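Local coordinates for protein colicin B (PDB 1RH1) that forms channels in the cytoplasmic membrane of Escherichia coli and close relatives, depolarising it and dissipating the energy of the cell, at residues Lys319-Ile330 with Ser348-Gln359; Thr414-Lys423 with Met455-Leu466. One frame throughout, in Å; residues are numbered along the deposited sequence.

In the fold
Both contacts lie in the pore-forming part of the chain, with centres about 14 Å apart. Contact 1 pairs a stretch in the second half of the long helix 291-340 with helix 342-357. Contact 2 packs the loop and helix start at 414-423 on helix 457-472, which is predicted to cross the membrane. The two contacts touch through one face of helix 291-340. There T325 OG1 of contact 1 lies 3.1 Å from S462 OG of contact 2, a probable but weak hydrogen bond. Nearby, V321 CG1 packs 3.2 Å from F415 N. Helix 457-472 thus has helix 291-340 along one side and the 414-423 segment along another.

Contact 1 (Lys319-Ile330 with Ser348-Gln359); sequences KTVLTKTSEVII and SREIAENINNFQ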
loop_
_atom_site.group_PDB
_atom_site.type_symbol
_atom_site.label_atom_id
_atom_site.label_comp_id
_atom_site.label_asym_id
_atom_site.label_seq_id
_atom_site.Cartn_x
_atom_site.Cartn_y
_atom_site.Cartn_z
ATOM N N LYS A 319 -15.846 -4.447 3.167
ATOM C CA LYS A 319 -16.042 -3.736 4.420
ATOM C C LYS A 319 -17.424 -3.092 4.547
ATOM O O LYS A 319 -18.013 -3.087 5.634
ATOM C CB LYS A 319 -14.965 -2.674 4.524
ATOM C CG LYS A 319 -14.950 -1.750 5.733
ATOM C CD LYS A 319 -14.445 -2.515 6.950
ATOM C CE LYS A 319 -13.477 -1.632 7.762
ATOM N NZ LYS A 319 -12.625 -2.430 8.642
ATOM N N THR A 320 -17.974 -2.573 3.434
ATOM C CA THR A 320 -19.259 -1.908 3.502
ATOM C C THR A 320 -20.399 -2.905 3.602
ATOM O O THR A 320 -21.384 -2.591 4.267
ATOM C CB THR A 320 -19.520 -0.967 2.272
ATOM O OG1 THR A 320 -20.023 -1.759 1.220
ATOM C CG2 THR A 320 -18.276 -0.245 1.788
ATOM N N VAL A 321 -20.330 -4.091 2.976
ATOM C CA VAL A 321 -21.445 -5.036 3.095
ATOM C C VAL A 321 -21.382 -5.740 4.437
ATOM O O VAL A 321 -22.404 -6.118 5.002
ATOM C CB VAL A 321 -21.458 -6.108 1.946
ATOM C CG1 VAL A 321 -21.393 -5.309 0.674
ATOM C CG2 VAL A 321 -20.303 -7.085 1.935
ATOM N N LEU A 322 -20.183 -5.887 4.990
ATOM C CA LEU A 322 -20.084 -6.472 6.304
ATOM C C LEU A 322 -20.605 -5.462 7.329
ATOM O O LEU A 322 -21.324 -5.907 8.231
ATOM C CB LEU A 322 -18.617 -6.867 6.586
ATOM C CG LEU A 322 -17.997 -8.074 5.864
ATOM C CD1 LEU A 322 -16.497 -7.998 6.020
ATOM C CD2 LEU A 322 -18.507 -9.389 6.423
ATOM N N THR A 323 -20.354 -4.132 7.203
ATOM C CA THR A 323 -20.883 -3.216 8.212
ATOM C C THR A 323 -22.383 -3.086 8.087
ATOM O O THR A 323 -23.042 -3.121 9.120
ATOM C CB THR A 323 -20.327 -1.790 8.154
ATOM O OG1 THR A 323 -20.773 -1.203 6.944
ATOM C CG2 THR A 323 -18.820 -1.782 8.293
ATOM N N LYS A 324 -22.958 -2.968 6.885
ATOM C CA LYS A 324 -24.401 -2.992 6.774
ATOM C C LYS A 324 -24.955 -4.323 7.304
ATOM O O LYS A 324 -25.967 -4.281 8.002
ATOM C CB LYS A 324 -24.824 -2.797 5.319
ATOM C CG LYS A 324 -26.325 -2.586 5.059
ATOM C CD LYS A 324 -26.818 -1.351 5.808
ATOM C CE LYS A 324 -28.162 -0.781 5.349
ATOM N NZ LYS A 324 -29.292 -1.645 5.620
ATOM N N THR A 325 -24.337 -5.499 7.090
ATOM C CA THR A 325 -24.900 -6.751 7.587
ATOM C C THR A 325 -24.997 -6.751 9.098
ATOM O O THR A 325 -26.048 -7.036 9.660
ATOM C CB THR A 325 -24.049 -7.940 7.121
ATOM O OG1 THR A 325 -24.171 -7.955 5.716
ATOM C CG2 THR A 325 -24.519 -9.281 7.624
ATOM N N SER A 326 -23.901 -6.335 9.731
ATOM C CA SER A 326 -23.778 -6.197 11.171
ATOM C C SER A 326 -24.951 -5.400 11.733
ATOM O O SER A 326 -25.654 -5.849 12.629
ATOM C CB SER A 326 -22.486 -5.493 11.462
ATOM O OG SER A 326 -22.235 -5.467 12.846
ATOM N N GLU A 327 -25.229 -4.251 11.125
ATOM C CA GLU A 327 -26.295 -3.359 11.533
ATOM C C GLU A 327 -27.647 -4.033 11.383
ATOM O O GLU A 327 -28.455 -3.967 12.307
ATOM C CB GLU A 327 -26.132 -2.139 10.674
ATOM C CG GLU A 327 -26.997 -0.910 10.849
ATOM C CD GLU A 327 -26.723 0.105 9.727
ATOM O OE1 GLU A 327 -27.587 0.293 8.858
ATOM O OE2 GLU A 327 -25.634 0.696 9.708
ATOM N N VAL A 328 -27.898 -4.747 10.284
ATOM C CA VAL A 328 -29.163 -5.443 10.064
ATOM C C VAL A 328 -29.334 -6.600 11.033
ATOM O O VAL A 328 -30.419 -6.844 11.550
ATOM C CB VAL A 328 -29.213 -5.948 8.616
ATOM C CG1 VAL A 328 -30.455 -6.770 8.373
ATOM C CG2 VAL A 328 -29.216 -4.756 7.678
ATOM N N ILE A 329 -28.254 -7.332 11.298
ATOM C CA ILE A 329 -28.283 -8.431 12.253
ATOM C C ILE A 329 -28.547 -7.873 13.639
ATOM O O ILE A 329 -29.127 -8.567 14.462
ATOM C CB ILE A 329 -26.927 -9.194 12.205
ATOM C CG1 ILE A 329 -26.782 -9.832 10.848
ATOM C CG2 ILE A 329 -26.838 -10.266 13.272
ATOM C CD1 ILE A 329 -27.976 -10.673 10.368
ATOM N N ILE A 330 -28.160 -6.628 13.932
ATOM C CA ILE A 330 -28.444 -6.079 15.237
ATOM C C ILE A 330 -29.845 -5.573 15.358
ATOM O O ILE A 330 -30.415 -5.701 16.445
ATOM C CB ILE A 330 -27.452 -4.985 15.542
ATOM C CG1 ILE A 330 -26.217 -5.754 15.990
ATOM C CG2 ILE A 330 -27.911 -3.970 16.613
ATOM C CD1 ILE A 330 -24.974 -4.857 16.082
ATOM N N SER A 348 -27.324 -11.850 18.944
ATOM C CA SER A 348 -27.186 -10.994 17.781
ATOM C C SER A 348 -25.982 -10.075 17.859
ATOM O O SER A 348 -25.316 -9.971 16.832
ATOM C CB SER A 348 -28.416 -10.146 17.595
ATOM O OG SER A 348 -29.451 -11.025 17.186
ATOM N N ARG A 349 -25.618 -9.490 19.030
ATOM C CA ARG A 349 -24.402 -8.676 19.141
ATOM C C ARG A 349 -23.247 -9.546 18.669
ATOM O O ARG A 349 -22.557 -9.144 17.739
ATOM C CB ARG A 349 -24.015 -8.244 20.568
ATOM C CG ARG A 349 -25.002 -7.570 21.514
ATOM C CD ARG A 349 -25.557 -6.221 21.074
ATOM N NE ARG A 349 -26.991 -6.293 20.764
ATOM C CZ ARG A 349 -27.970 -5.669 21.451
ATOM N NH1 ARG A 349 -27.725 -4.899 22.521
ATOM N NH2 ARG A 349 -29.232 -5.807 21.041
ATOM N N GLU A 350 -23.120 -10.760 19.240
ATOM C CA GLU A 350 -22.121 -11.753 18.836
ATOM C C GLU A 350 -22.137 -12.119 17.352
ATOM O O GLU A 350 -21.072 -12.101 16.737
ATOM C CB GLU A 350 -22.293 -13.057 19.602
ATOM C CG GLU A 350 -21.857 -13.087 21.046
ATOM C CD GLU A 350 -20.350 -13.198 21.214
ATOM O OE1 GLU A 350 -19.688 -12.174 21.422
ATOM O OE2 GLU A 350 -19.841 -14.320 21.136
ATOM N N ILE A 351 -23.279 -12.431 16.713
ATOM C CA ILE A 351 -23.263 -12.782 15.304
ATOM C C ILE A 351 -22.843 -11.565 14.509
ATOM O O ILE A 351 -21.938 -11.671 13.685
ATOM C CB ILE A 351 -24.639 -13.277 14.846
ATOM C CG1 ILE A 351 -24.963 -14.572 15.567
ATOM C CG2 ILE A 351 -24.635 -13.539 13.363
ATOM C CD1 ILE A 351 -26.158 -15.390 15.038
ATOM N N ALA A 352 -23.406 -10.395 14.797
ATOM C CA ALA A 352 -22.972 -9.192 14.127
ATOM C C ALA A 352 -21.507 -8.882 14.388
ATOM O O ALA A 352 -20.836 -8.459 13.458
ATOM C CB ALA A 352 -23.786 -8.040 14.594
ATOM N N GLU A 353 -20.958 -9.111 15.594
ATOM C CA GLU A 353 -19.536 -8.885 15.895
ATOM C C GLU A 353 -18.699 -9.786 14.996
ATOM O O GLU A 353 -17.803 -9.330 14.282
ATOM C CB GLU A 353 -19.207 -9.213 17.360
ATOM C CG GLU A 353 -19.591 -8.122 18.382
ATOM C CD GLU A 353 -19.646 -8.502 19.883
ATOM O OE1 GLU A 353 -18.871 -9.360 20.344
ATOM O OE2 GLU A 353 -20.479 -7.921 20.602
ATOM N N ASN A 354 -19.055 -11.072 14.961
ATOM C CA ASN A 354 -18.393 -12.035 14.109
ATOM C C ASN A 354 -18.439 -11.744 12.619
ATOM O O ASN A 354 -17.489 -12.045 11.892
ATOM C CB ASN A 354 -18.996 -13.383 14.366
ATOM C CG ASN A 354 -18.232 -14.108 15.444
ATOM O OD1 ASN A 354 -18.234 -13.728 16.614
ATOM N ND2 ASN A 354 -17.548 -15.171 15.020
ATOM N N ILE A 355 -19.546 -11.166 12.150
ATOM C CA ILE A 355 -19.659 -10.857 10.740
ATOM C C ILE A 355 -18.824 -9.612 10.483
ATOM O O ILE A 355 -18.056 -9.571 9.511
ATOM C CB ILE A 355 -21.146 -10.617 10.345
ATOM C CG1 ILE A 355 -21.973 -11.863 10.546
ATOM C CG2 ILE A 355 -21.227 -10.260 8.877
ATOM C CD1 ILE A 355 -23.468 -11.711 10.220
ATOM N N ASN A 356 -18.912 -8.631 11.400
ATOM C CA ASN A 356 -18.226 -7.375 11.203
ATOM C C ASN A 356 -16.719 -7.508 11.214
ATOM O O ASN A 356 -16.004 -6.588 10.832
ATOM C CB ASN A 356 -18.620 -6.381 12.257
ATOM C CG ASN A 356 -18.523 -4.995 11.650
ATOM O OD1 ASN A 356 -17.588 -4.230 11.865
ATOM N ND2 ASN A 356 -19.496 -4.652 10.821
ATOM N N ASN A 357 -16.218 -8.668 11.619
ATOM C CA ASN A 357 -14.789 -8.953 11.585
ATOM C C ASN A 357 -14.395 -10.099 10.654
ATOM O O ASN A 357 -13.214 -10.343 10.405
ATOM C CB ASN A 357 -14.304 -9.294 12.980
ATOM C CG ASN A 357 -14.597 -8.217 13.991
ATOM O OD1 ASN A 357 -14.797 -8.559 15.152
ATOM N ND2 ASN A 357 -14.644 -6.938 13.593
ATOM N N PHE A 358 -15.403 -10.801 10.133
ATOM C CA PHE A 358 -15.271 -11.941 9.261
ATOM C C PHE A 358 -14.437 -11.716 8.019
ATOM O O PHE A 358 -14.150 -12.666 7.313
ATOM C CB PHE A 358 -16.640 -12.351 8.890
ATOM C CG PHE A 358 -16.696 -13.767 8.419
ATOM C CD1 PHE A 358 -16.822 -14.762 9.369
ATOM C CD2 PHE A 358 -16.669 -14.049 7.057
ATOM C CE1 PHE A 358 -16.925 -16.081 8.953
ATOM C CE2 PHE A 358 -16.770 -15.356 6.643
ATOM C CZ PHE A 358 -16.898 -16.367 7.592
ATOM N N GLN A 359 -14.019 -10.490 7.713
ATOM C CA GLN A 359 -13.138 -10.206 6.596
ATOM C C GLN A 359 -11.862 -11.052 6.640
ATOM O O GLN A 359 -11.138 -11.187 7.634
ATOM C CB GLN A 359 -12.847 -8.727 6.653
ATOM C CG GLN A 359 -12.142 -8.193 5.428
ATOM C CD GLN A 359 -12.387 -6.698 5.283
ATOM O OE1 GLN A 359 -12.868 -6.036 6.215
ATOM N NE2 GLN A 359 -12.090 -6.124 4.111
#
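L322 turns its side chain onto I355 and Q359 of the second segment. L322 CB is 4.0 Å from I355 O, and CG is about as near to the same oxygen. CG stands anti to the carbonyl carbon (chi1 -72°), and the two methyls then part. L322 CD2 comes closest, 3.1 Å from I355 O, and also meets I355 CG2 at 3.8 Å. L322 CD1 goes the other way and rests 3.8 Å from Q359 CB.

The helices run antiparallel at 178°, with their axes 8.2 Å apart. S326 and A352 let the backbones come this near, with CA atoms 4.3 Å apart. With chi1 at -173°, the hydroxyl of S326 points away from its N and at the second helix. S326 OG gives a weak hydrogen bond of 3.4 Å to A352 O. The CB of A352 touches both S326 OG and the end of I330, whose CG1 is 3.6 Å away.

I329 is a knob in the hole made by S348, I351, A352 and I355. Its CG2 faces I351 CG2 and the backbone of A352, and its CG1 meets I355 CD1. T325 adds its CG2 methyl against both CG2 and CD1 of I355. I493 of helix 479-495 also packs on I329, I351 and I355. This is a close-packed antiparallel helical hairpin, part of the all-helical bundle that characterises colicin pore-forming domains.

Contact 2 (Thr414-Lys423 with Met455-Leu466); sequences TFKAADYAIK and MASAVALSLFSL
In the helix that F415 and Y420 pack against, L461 O is gripped twice by S465. The backbone N of S465 binds L461 O at 2.9 Å and the hydroxyl OG at 2.8 Å, from opposite faces of the carbonyl plane. The hydroxyl sits above that plane, at a C=O...O angle of 144°. The S465 hydroxyl thus finds its acceptor within its own helix.

Helix 457-472 belongs to the helical bundle of the colicin pore-forming domain and is predicted to be transmembrane. The 414-423 segment lies against it as a loop that leads into helix 420-435. The contact is mostly apolar, with the carbon chain of K423 and the Y420 ring and hydroxyl joining in. L463 is central to it. Its CG is anti to the backbone N (chi1 178°), and the branched end lies between F415, Y420 and K423. L463 CD2 meets Y420 CD2 at 3.4 Å, approaching the ring obliquely. L463 CD1 sits at the edge of that ring, in its plane, and also meets F415 CZ.

F415 pushes the end of its ring at the helix. F415 CE1 is 3.5 Å from L463 CA, while F415 CZ touches L466 CD1 at 3.4 Å. Y420 CD2 lies over one face of the F415 ring, near its rim, so the two aromatics approach L463 together. F408, earlier in the same loop, also packs on F415.

K423 and M455 reach toward each other tip to tip, both also touching W450 of helix 441-452. The M455 chain is extended until its last bond, where it bends (chi3 -83°). This sets its methyl beside the tyrosine: M455 CE is 3.6 Å from Y420 OH, and V459 CG1 comes to 3.8 Å from the same oxygen.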
loop_
_atom_site.group_PDB
_atom_site.type_symbol
_atom_site.label_atom_id
_atom_site.label_comp_id
_atom_site.label_asym_id
_atom_site.label_seq_id
_atom_site.Cartn_x
_atom_site.Cartn_y
_atom_site.Cartn_z
ATOM N N THR A 414 -23.468 -1.293 -1.421
ATOM C CA THR A 414 -23.497 -2.633 -0.886
ATOM C C THR A 414 -23.488 -3.841 -1.856
ATOM O O THR A 414 -24.592 -4.151 -2.300
ATOM C CB THR A 414 -24.738 -2.623 0.025
ATOM O OG1 THR A 414 -24.768 -1.396 0.738
ATOM C CG2 THR A 414 -24.723 -3.775 1.000
ATOM N N PHE A 415 -22.348 -4.521 -2.227
ATOM C CA PHE A 415 -22.100 -5.793 -3.000
ATOM C C PHE A 415 -21.353 -5.757 -4.354
ATOM O O PHE A 415 -20.225 -6.260 -4.333
ATOM C CB PHE A 415 -23.377 -6.660 -3.364
ATOM C CG PHE A 415 -24.358 -7.170 -2.314
ATOM C CD1 PHE A 415 -23.924 -7.849 -1.182
ATOM C CD2 PHE A 415 -25.726 -6.901 -2.508
ATOM C CE1 PHE A 415 -24.872 -8.251 -0.235
ATOM C CE2 PHE A 415 -26.664 -7.307 -1.557
ATOM C CZ PHE A 415 -26.233 -7.982 -0.417
ATOM N N LYS A 416 -21.998 -5.285 -5.480
ATOM C CA LYS A 416 -21.631 -5.050 -6.921
ATOM C C LYS A 416 -22.379 -5.905 -7.983
ATOM O O LYS A 416 -22.396 -7.129 -7.868
ATOM C CB LYS A 416 -20.100 -5.256 -7.200
ATOM C CG LYS A 416 -19.425 -4.673 -8.476
ATOM C CD LYS A 416 -19.323 -3.124 -8.545
ATOM C CE LYS A 416 -18.235 -2.465 -7.674
ATOM N NZ LYS A 416 -18.434 -1.028 -7.503
ATOM N N ALA A 417 -23.004 -5.329 -9.044
ATOM C CA ALA A 417 -23.765 -6.003 -10.133
ATOM C C ALA A 417 -25.009 -6.873 -9.876
ATOM O O ALA A 417 -24.881 -7.907 -9.217
ATOM C CB ALA A 417 -22.846 -6.897 -10.961
ATOM N N ALA A 418 -26.216 -6.545 -10.401
ATOM C CA ALA A 418 -27.442 -7.328 -10.180
ATOM C C ALA A 418 -27.698 -8.646 -10.970
ATOM O O ALA A 418 -28.478 -8.864 -11.911
ATOM C CB ALA A 418 -28.593 -6.378 -10.381
ATOM N N ASP A 419 -26.793 -9.488 -10.462
ATOM C CA ASP A 419 -26.553 -10.918 -10.620
ATOM C C ASP A 419 -26.941 -11.569 -9.305
ATOM O O ASP A 419 -26.972 -12.786 -9.148
ATOM C CB ASP A 419 -25.098 -11.163 -10.834
ATOM C CG ASP A 419 -24.688 -11.565 -12.239
ATOM O OD1 ASP A 419 -23.523 -11.931 -12.403
ATOM O OD2 ASP A 419 -25.507 -11.523 -13.162
ATOM N N TYR A 420 -27.112 -10.649 -8.343
ATOM C CA TYR A 420 -27.508 -10.830 -6.977
ATOM C C TYR A 420 -28.987 -10.921 -6.896
ATOM O O TYR A 420 -29.441 -11.538 -5.943
ATOM C CB TYR A 420 -27.076 -9.674 -6.113
ATOM C CG TYR A 420 -25.591 -9.733 -5.811
ATOM C CD1 TYR A 420 -24.657 -9.376 -6.781
ATOM C CD2 TYR A 420 -25.172 -10.169 -4.562
ATOM C CE1 TYR A 420 -23.306 -9.461 -6.504
ATOM C CE2 TYR A 420 -23.815 -10.250 -4.282
ATOM C CZ TYR A 420 -22.891 -9.890 -5.256
ATOM O OH TYR A 420 -21.541 -9.920 -4.966
ATOM N N ALA A 421 -29.762 -10.345 -7.826
ATOM C CA ALA A 421 -31.205 -10.504 -7.760
ATOM C C ALA A 421 -31.613 -11.966 -7.865
ATOM O O ALA A 421 -32.528 -12.419 -7.186
ATOM C CB ALA A 421 -31.846 -9.763 -8.878
ATOM N N ILE A 422 -30.827 -12.676 -8.686
ATOM C CA ILE A 422 -30.896 -14.099 -8.962
ATOM C C ILE A 422 -30.588 -14.873 -7.710
ATOM O O ILE A 422 -31.313 -15.822 -7.401
ATOM C CB ILE A 422 -29.886 -14.468 -10.054
ATOM C CG1 ILE A 422 -30.290 -13.790 -11.346
ATOM C CG2 ILE A 422 -29.837 -15.949 -10.265
ATOM C CD1 ILE A 422 -29.339 -13.976 -12.543
ATOM N N LYS A 423 -29.531 -14.482 -6.991
ATOM C CA LYS A 423 -29.138 -15.180 -5.768
ATOM C C LYS A 423 -30.139 -14.965 -4.656
ATOM O O LYS A 423 -30.541 -15.907 -3.971
ATOM C CB LYS A 423 -27.769 -14.706 -5.323
ATOM C CG LYS A 423 -26.761 -14.982 -6.427
ATOM C CD LYS A 423 -25.344 -14.830 -5.933
ATOM C CE LYS A 423 -24.345 -15.360 -6.962
ATOM N NZ LYS A 423 -24.112 -14.405 -8.027
ATOM N N MET A 455 -17.161 -16.501 -4.955
ATOM C CA MET A 455 -17.483 -15.350 -4.086
ATOM C C MET A 455 -16.708 -15.443 -2.794
ATOM O O MET A 455 -16.552 -16.525 -2.226
ATOM C CB MET A 455 -18.991 -15.302 -3.747
ATOM C CG MET A 455 -19.590 -14.148 -2.924
ATOM S SD MET A 455 -21.388 -14.224 -2.834
ATOM C CE MET A 455 -21.716 -13.456 -4.367
ATOM N N ALA A 456 -16.192 -14.289 -2.367
ATOM C CA ALA A 456 -15.485 -14.165 -1.097
ATOM C C ALA A 456 -16.388 -14.595 0.064
ATOM O O ALA A 456 -17.510 -14.100 0.100
ATOM C CB ALA A 456 -15.085 -12.717 -0.911
ATOM N N SER A 457 -16.013 -15.490 0.995
ATOM C CA SER A 457 -16.885 -15.928 2.084
ATOM C C SER A 457 -17.593 -14.803 2.805
ATOM O O SER A 457 -18.799 -14.877 3.028
ATOM C CB SER A 457 -16.156 -16.681 3.181
ATOM O OG SER A 457 -15.708 -17.978 2.845
ATOM N N ALA A 458 -16.857 -13.734 3.125
ATOM C CA ALA A 458 -17.440 -12.569 3.768
ATOM C C ALA A 458 -18.580 -11.965 2.946
ATOM O O ALA A 458 -19.656 -11.774 3.509
ATOM C CB ALA A 458 -16.359 -11.526 3.982
ATOM N N VAL A 459 -18.419 -11.723 1.637
ATOM C CA VAL A 459 -19.492 -11.226 0.778
ATOM C C VAL A 459 -20.637 -12.259 0.734
ATOM O O VAL A 459 -21.814 -11.891 0.793
ATOM C CB VAL A 459 -18.944 -10.973 -0.647
ATOM C CG1 VAL A 459 -19.955 -10.278 -1.501
ATOM C CG2 VAL A 459 -17.783 -10.039 -0.605
ATOM N N ALA A 460 -20.375 -13.571 0.681
ATOM C CA ALA A 460 -21.448 -14.550 0.673
ATOM C C ALA A 460 -22.183 -14.624 1.996
ATOM O O ALA A 460 -23.360 -14.982 2.023
ATOM C CB ALA A 460 -20.914 -15.921 0.373
ATOM N N LEU A 461 -21.512 -14.298 3.104
ATOM C CA LEU A 461 -22.161 -14.255 4.403
ATOM C C LEU A 461 -23.091 -13.051 4.464
ATOM O O LEU A 461 -24.204 -13.158 4.975
ATOM C CB LEU A 461 -21.177 -14.086 5.533
ATOM C CG LEU A 461 -21.115 -15.126 6.638
ATOM C CD1 LEU A 461 -20.288 -14.501 7.725
ATOM C CD2 LEU A 461 -22.477 -15.523 7.194
ATOM N N SER A 462 -22.663 -11.897 3.933
ATOM C CA SER A 462 -23.465 -10.697 3.962
ATOM C C SER A 462 -24.754 -10.852 3.203
ATOM O O SER A 462 -25.789 -10.809 3.850
ATOM C CB SER A 462 -22.680 -9.577 3.398
ATOM O OG SER A 462 -21.711 -9.324 4.395
ATOM N N LEU A 463 -24.754 -11.092 1.888
ATOM C CA LEU A 463 -25.946 -11.359 1.087
ATOM C C LEU A 463 -26.914 -12.329 1.736
ATOM O O LEU A 463 -28.100 -12.053 1.761
ATOM C CB LEU A 463 -25.487 -11.898 -0.239
ATOM C CG LEU A 463 -26.422 -12.333 -1.322
ATOM C CD1 LEU A 463 -27.311 -11.216 -1.794
ATOM C CD2 LEU A 463 -25.567 -12.775 -2.480
ATOM N N PHE A 464 -26.447 -13.413 2.334
ATOM C CA PHE A 464 -27.315 -14.365 2.974
ATOM C C PHE A 464 -27.944 -13.802 4.216
ATOM O O PHE A 464 -29.142 -13.962 4.458
ATOM C CB PHE A 464 -26.530 -15.574 3.342
ATOM C CG PHE A 464 -27.373 -16.662 3.968
ATOM C CD1 PHE A 464 -28.313 -17.340 3.200
ATOM C CD2 PHE A 464 -27.192 -16.983 5.305
ATOM C CE1 PHE A 464 -29.069 -18.343 3.789
ATOM C CE2 PHE A 464 -27.957 -17.992 5.883
ATOM C CZ PHE A 464 -28.895 -18.672 5.123
ATOM N N SER A 465 -27.090 -13.176 5.026
ATOM C CA SER A 465 -27.540 -12.573 6.268
ATOM C C SER A 465 -28.411 -11.363 6.002
ATOM O O SER A 465 -29.454 -11.253 6.626
ATOM C CB SER A 465 -26.358 -12.158 7.102
ATOM O OG SER A 465 -25.551 -13.289 7.377
ATOM N N LEU A 466 -28.036 -10.474 5.081
ATOM C CA LEU A 466 -28.847 -9.357 4.666
ATOM C C LEU A 466 -30.177 -9.806 4.096
ATOM O O LEU A 466 -31.194 -9.329 4.584
ATOM C CB LEU A 466 -28.172 -8.564 3.610
ATOM C CG LEU A 466 -27.075 -7.653 4.033
ATOM C CD1 LEU A 466 -26.538 -6.961 2.804
ATOM C CD2 LEU A 466 -27.596 -6.596 4.977
#